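Local coordinates for protein acetaldehyde dehydrogenase (Acetylating) (PDB 5J78) that probably catalyses the reversible, NAD-dependent conversion of acetaldehyde and coenzyme A to acetyl-CoA, at residues 95-98 and 99-103; 64-67 and 68-72. All blocks are in the same frame, centred on the assembly; numbering follows the deposited sequence.

Interaction 1 (95-98 and 99-103); sequences KNLF and AANDV. With ACT (acetate ion), chain I.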
loop_
_atom_site.group_PDB
_atom_site.type_symbol
_atom_site.label_atom_id
_atom_site.label_comp_id
_atom_site.label_asym_id
_atom_site.label_seq_id
_atom_site.Cartn_x
_atom_site.Cartn_y
_atom_site.Cartn_z
ATOM N N LYS A 95 -28.710 24.014 -17.412
ATOM C CA LYS A 95 -27.682 22.992 -17.418
ATOM C C LYS A 95 -28.309 21.597 -17.578
ATOM O O LYS A 95 -27.828 20.799 -18.378
ATOM C CB LYS A 95 -26.843 23.081 -16.137
ATOM C CG LYS A 95 -25.470 22.424 -16.244
ATOM C CD LYS A 95 -24.741 22.322 -14.914
ATOM C CE LYS A 95 -24.488 23.685 -14.255
ATOM N NZ LYS A 95 -23.851 23.445 -12.902
ATOM N N ASN A 96 -29.397 21.305 -16.856
ATOM C CA ASN A 96 -30.052 20.005 -16.989
ATOM C C ASN A 96 -30.660 19.828 -18.373
ATOM O O ASN A 96 -30.675 18.715 -18.912
ATOM C CB ASN A 96 -31.142 19.804 -15.920
ATOM C CG ASN A 96 -30.566 19.574 -14.531
ATOM O OD1 ASN A 96 -29.467 19.053 -14.383
ATOM N ND2 ASN A 96 -31.318 19.947 -13.511
ATOM N N LEU A 97 -31.166 20.926 -18.935
ATOM C CA LEU A 97 -31.798 20.900 -20.245
ATOM C C LEU A 97 -30.742 20.718 -21.334
ATOM O O LEU A 97 -31.022 20.152 -22.393
ATOM C CB LEU A 97 -32.609 22.182 -20.478
ATOM C CG LEU A 97 -33.922 22.330 -19.698
ATOM C CD1 LEU A 97 -34.493 23.686 -19.941
ATOM C CD2 LEU A 97 -34.914 21.233 -20.116
ATOM N N PHE A 98 -29.528 21.194 -21.070
ATOM C CA PHE A 98 -28.415 20.964 -21.978
ATOM C C PHE A 98 -28.168 19.457 -22.060
ATOM O O PHE A 98 -27.985 18.906 -23.147
ATOM C CB PHE A 98 -27.145 21.720 -21.525
ATOM C CG PHE A 98 -25.900 21.305 -22.260
ATOM C CD1 PHE A 98 -25.625 21.792 -23.525
ATOM C CD2 PHE A 98 -25.013 20.397 -21.688
ATOM C CE1 PHE A 98 -24.468 21.376 -24.223
ATOM C CE2 PHE A 98 -23.866 19.979 -22.375
ATOM C CZ PHE A 98 -23.603 20.474 -23.646
ATOM N N ALA A 99 -28.204 18.776 -20.921
ATOM C CA ALA A 99 -27.984 17.340 -20.930
ATOM C C ALA A 99 -29.165 16.631 -21.550
ATOM O O ALA A 99 -29.006 15.663 -22.297
ATOM C CB ALA A 99 -27.735 16.826 -19.542
ATOM N N ALA A 100 -30.362 17.119 -21.263
ATOM C CA ALA A 100 -31.556 16.454 -21.756
ATOM C C ALA A 100 -31.774 16.675 -23.257
ATOM O O ALA A 100 -32.400 15.840 -23.901
ATOM C CB ALA A 100 -32.771 16.918 -20.989
ATOM N N ASN A 101 -31.290 17.795 -23.805
ATOM C CA ASN A 101 -31.569 18.130 -25.200
ATOM C C ASN A 101 -30.342 18.021 -26.107
ATOM O O ASN A 101 -30.350 17.213 -27.038
ATOM C CB ASN A 101 -32.189 19.535 -25.305
ATOM C CG ASN A 101 -33.562 19.608 -24.652
ATOM O OD1 ASN A 101 -34.292 18.627 -24.623
ATOM N ND2 ASN A 101 -33.918 20.765 -24.130
ATOM N N ASP A 102 -29.303 18.805 -25.834
ATOM C CA ASP A 102 -28.089 18.806 -26.667
ATOM C C ASP A 102 -27.377 17.435 -26.702
ATOM O O ASP A 102 -26.981 16.966 -27.767
ATOM C CB ASP A 102 -27.107 19.874 -26.183
ATOM C CG ASP A 102 -27.678 21.285 -26.294
ATOM O OD1 ASP A 102 -28.830 21.511 -25.871
ATOM O OD2 ASP A 102 -26.979 22.161 -26.827
ATOM N N VAL A 103 -27.232 16.801 -25.551
ATOM C CA VAL A 103 -26.580 15.497 -25.481
ATOM C C VAL A 103 -27.439 14.439 -26.156
ATOM O O VAL A 103 -26.947 13.643 -26.950
ATOM C CB VAL A 103 -26.284 15.086 -24.029
ATOM C CG1 VAL A 103 -25.839 13.648 -23.949
ATOM C CG2 VAL A 103 -25.240 16.002 -23.424
HETATM C C ACT I . -26.400 20.912 -12.101
HETATM O O ACT I . -25.594 21.728 -11.619
HETATM O OXT ACT I . -25.948 19.888 -12.586
HETATM C CH3 ACT I . -27.871 21.179 -12.145
#
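Phe98 and Asp102, one helical turn apart on helix 89-107, set their side chains across each other at about a right angle. The aromatic ring and the carboxylate are inclined by 43°, and Phe98 CD1 comes 3.5 Å from Asp102 CG in an oblique approach. With CG anti to the backbone N (chi1 168°), the ring of Phe98 swings beside its own carbonyl carbon and lies next to Asp102; farther round it, CE2 touches Val103 CG2 at 4.3 Å. In this crystal each carboxylate oxygen also accepts a hydrogen bond from glycerol, probably from the crystallisation liquor. Leu97 and Asn101 instead run side by side in the same direction, Leu97 CB 4.1 Å from Asn101 ND2, while Asn101 OD1 accepts a bond from Arg70. Along this stretch the helix widens into a pi-type turn at 99-103: Val103 N donates to Phe98 O at 3.3 Å, an i to i+5 bond, whereas Ala100 N reaches Asn96 O at 2.9 Å in the usual alpha-helical way. The small Ala99 and Ala100 suit close packing against helices 143-156 and 55-84 of the aldehyde dehydrogenase fold. Lys95, bent at chi3 (-60°), hydrogen-bonds through NZ to O of an acetate, probably from the crystallisation liquor, at 2.8 Å, and also forms a salt bridge with Asp268 and a hydrogen bond with Asn142; a methionine in its place would probably leave Asp268 without this counter-charge and the acetate held by Ser145 and Lys92 alone. The acetate methyl lies 3.5 Å from Asn96 OD1, whose amide links Thr144 to Ala73 O.

Interaction 2 (64-67 and 68-72); sequences SMAN and AAREE
Asn67 OD1 accepts a short but weak hydrogen bond from Arg70 NH1, 2.6 Å long and bent to 130° at the hydrogen. The oxygen lies at the guanidinium edge, in its plane, although the amide is turned 73° from that plane. Arg70 has CG anti to its own N (chi1 -165°) and folds at chi3, which brings the guanidinium back alongside Asn67, with Ala66 O over one face of the group, near its centre, 3.8 Å from Arg70 CZ. Its other nitrogens serve a neighbouring helix: NE donates to Asn101 OD1 and NH2 more weakly to Ala100 O, so a long, many-donor side chain suits this seam. These residues belong to a regular alpha-helical run of helix 55-84, with i to i+4 bonds such as Ala68 N to Ser64 O at 3.0 Å and Glu71 N to Asn67 O at 3.1 Å. On the exposed side, the extended Glu71 lays CG 3.3 Å from Asn67 O. Ser64 OG bonds to Ala183 O, while the small methyls of Ala68 and Ala69 admit helix 170-186 closely. Met65, flexible and apolar, packs on Ala151, Leu152 and Val155 of helix 143-156.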
loop_
_atom_site.group_PDB
_atom_site.type_symbol
_atom_site.label_atom_id
_atom_site.label_comp_id
_atom_site.label_asym_id
_atom_site.label_seq_id
_atom_site.Cartn_x
_atom_site.Cartn_y
_atom_site.Cartn_z
ATOM N N SER A 64 -37.120 8.152 -23.771
ATOM C CA SER A 64 -37.917 8.268 -22.561
ATOM C C SER A 64 -37.093 8.877 -21.430
ATOM O O SER A 64 -37.591 9.708 -20.676
ATOM C CB SER A 64 -38.461 6.900 -22.147
ATOM O OG SER A 64 -39.124 6.967 -20.892
ATOM N N MET A 65 -35.835 8.461 -21.308
ATOM C CA MET A 65 -34.935 9.036 -20.305
ATOM C C MET A 65 -34.764 10.532 -20.564
ATOM O O MET A 65 -34.882 11.352 -19.650
ATOM C CB MET A 65 -33.567 8.341 -20.316
ATOM C CG MET A 65 -33.567 6.919 -19.803
ATOM S SD MET A 65 -32.026 6.025 -20.238
ATOM C CE MET A 65 -30.824 6.991 -19.333
ATOM N N ALA A 66 -34.510 10.891 -21.820
ATOM C CA ALA A 66 -34.318 12.298 -22.165
ATOM C C ALA A 66 -35.559 13.124 -21.827
ATOM O O ALA A 66 -35.457 14.266 -21.346
ATOM C CB ALA A 66 -33.979 12.449 -23.622
ATOM N N ASN A 67 -36.731 12.543 -22.079
ATOM C CA ASN A 67 -37.984 13.255 -21.862
ATOM C C ASN A 67 -38.176 13.525 -20.390
ATOM O O ASN A 67 -38.587 14.613 -19.996
ATOM C CB ASN A 67 -39.181 12.467 -22.403
ATOM C CG ASN A 67 -39.296 12.539 -23.911
ATOM O OD1 ASN A 67 -38.831 13.496 -24.535
ATOM N ND2 ASN A 67 -39.928 11.528 -24.510
ATOM N N ALA A 68 -37.853 12.538 -19.572
ATOM C CA ALA A 68 -38.033 12.669 -18.139
ATOM C C ALA A 68 -37.081 13.711 -17.560
ATOM O O ALA A 68 -37.442 14.447 -16.642
ATOM C CB ALA A 68 -37.839 11.323 -17.464
ATOM N N ALA A 69 -35.867 13.783 -18.096
ATOM C CA ALA A 69 -34.883 14.760 -17.611
ATOM C C ALA A 69 -35.374 16.173 -17.873
ATOM O O ALA A 69 -35.233 17.078 -17.040
ATOM C CB ALA A 69 -33.525 14.541 -18.285
ATOM N N ARG A 70 -35.914 16.353 -19.069
ATOM C CA ARG A 70 -36.466 17.622 -19.510
ATOM C C ARG A 70 -37.566 18.056 -18.558
ATOM O O ARG A 70 -37.590 19.180 -18.099
ATOM C CB ARG A 70 -37.002 17.477 -20.931
ATOM C CG ARG A 70 -37.310 18.750 -21.694
ATOM C CD ARG A 70 -37.570 18.390 -23.174
ATOM N NE ARG A 70 -36.446 17.637 -23.770
ATOM C CZ ARG A 70 -36.522 16.426 -24.330
ATOM N NH1 ARG A 70 -37.680 15.773 -24.410
ATOM N NH2 ARG A 70 -35.422 15.860 -24.834
ATOM N N GLU A 71 -38.444 17.126 -18.232
ATOM C CA GLU A 71 -39.562 17.417 -17.366
ATOM C C GLU A 71 -39.117 17.692 -15.946
ATOM O O GLU A 71 -39.783 18.436 -15.244
ATOM C CB GLU A 71 -40.561 16.259 -17.358
ATOM C CG GLU A 71 -41.309 16.039 -18.681
ATOM C CD GLU A 71 -41.892 14.628 -18.805
ATOM O OE1 GLU A 71 -42.157 14.196 -19.950
ATOM O OE2 GLU A 71 -42.079 13.953 -17.766
ATOM N N GLU A 72 -38.018 17.077 -15.511
ATOM C CA GLU A 72 -37.576 17.221 -14.123
ATOM C C GLU A 72 -36.437 18.224 -13.975
ATOM O O GLU A 72 -35.887 18.388 -12.890
ATOM C CB GLU A 72 -37.169 15.858 -13.562
ATOM C CG GLU A 72 -38.339 14.885 -13.407
ATOM C CD GLU A 72 -39.350 15.356 -12.369
ATOM O OE1 GLU A 72 -38.937 15.930 -11.335
ATOM O OE2 GLU A 72 -40.558 15.175 -12.600
#

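In the fold
Interactions 1 and 2 lie on consecutive helices, 89-107 and 55-84, with centres about 10 Å apart, and meet directly. They join through the guanidinium of Arg70 and through packing of Ala100 CB on Ala69 CB at 3.7 Å; polar and alanine contacts thus hold the same two helices together. Interaction 1 is the more buried, and its polar groups are tied to neighbouring loops, helix 143-156 and bound small molecules. Interaction 2 is partly buried, with an exposed glutamate on one side and alanines facing other helices. Its backbone follows regular alpha-helical bonding, whereas the 95-98 and 99-103 segments include a wider turn.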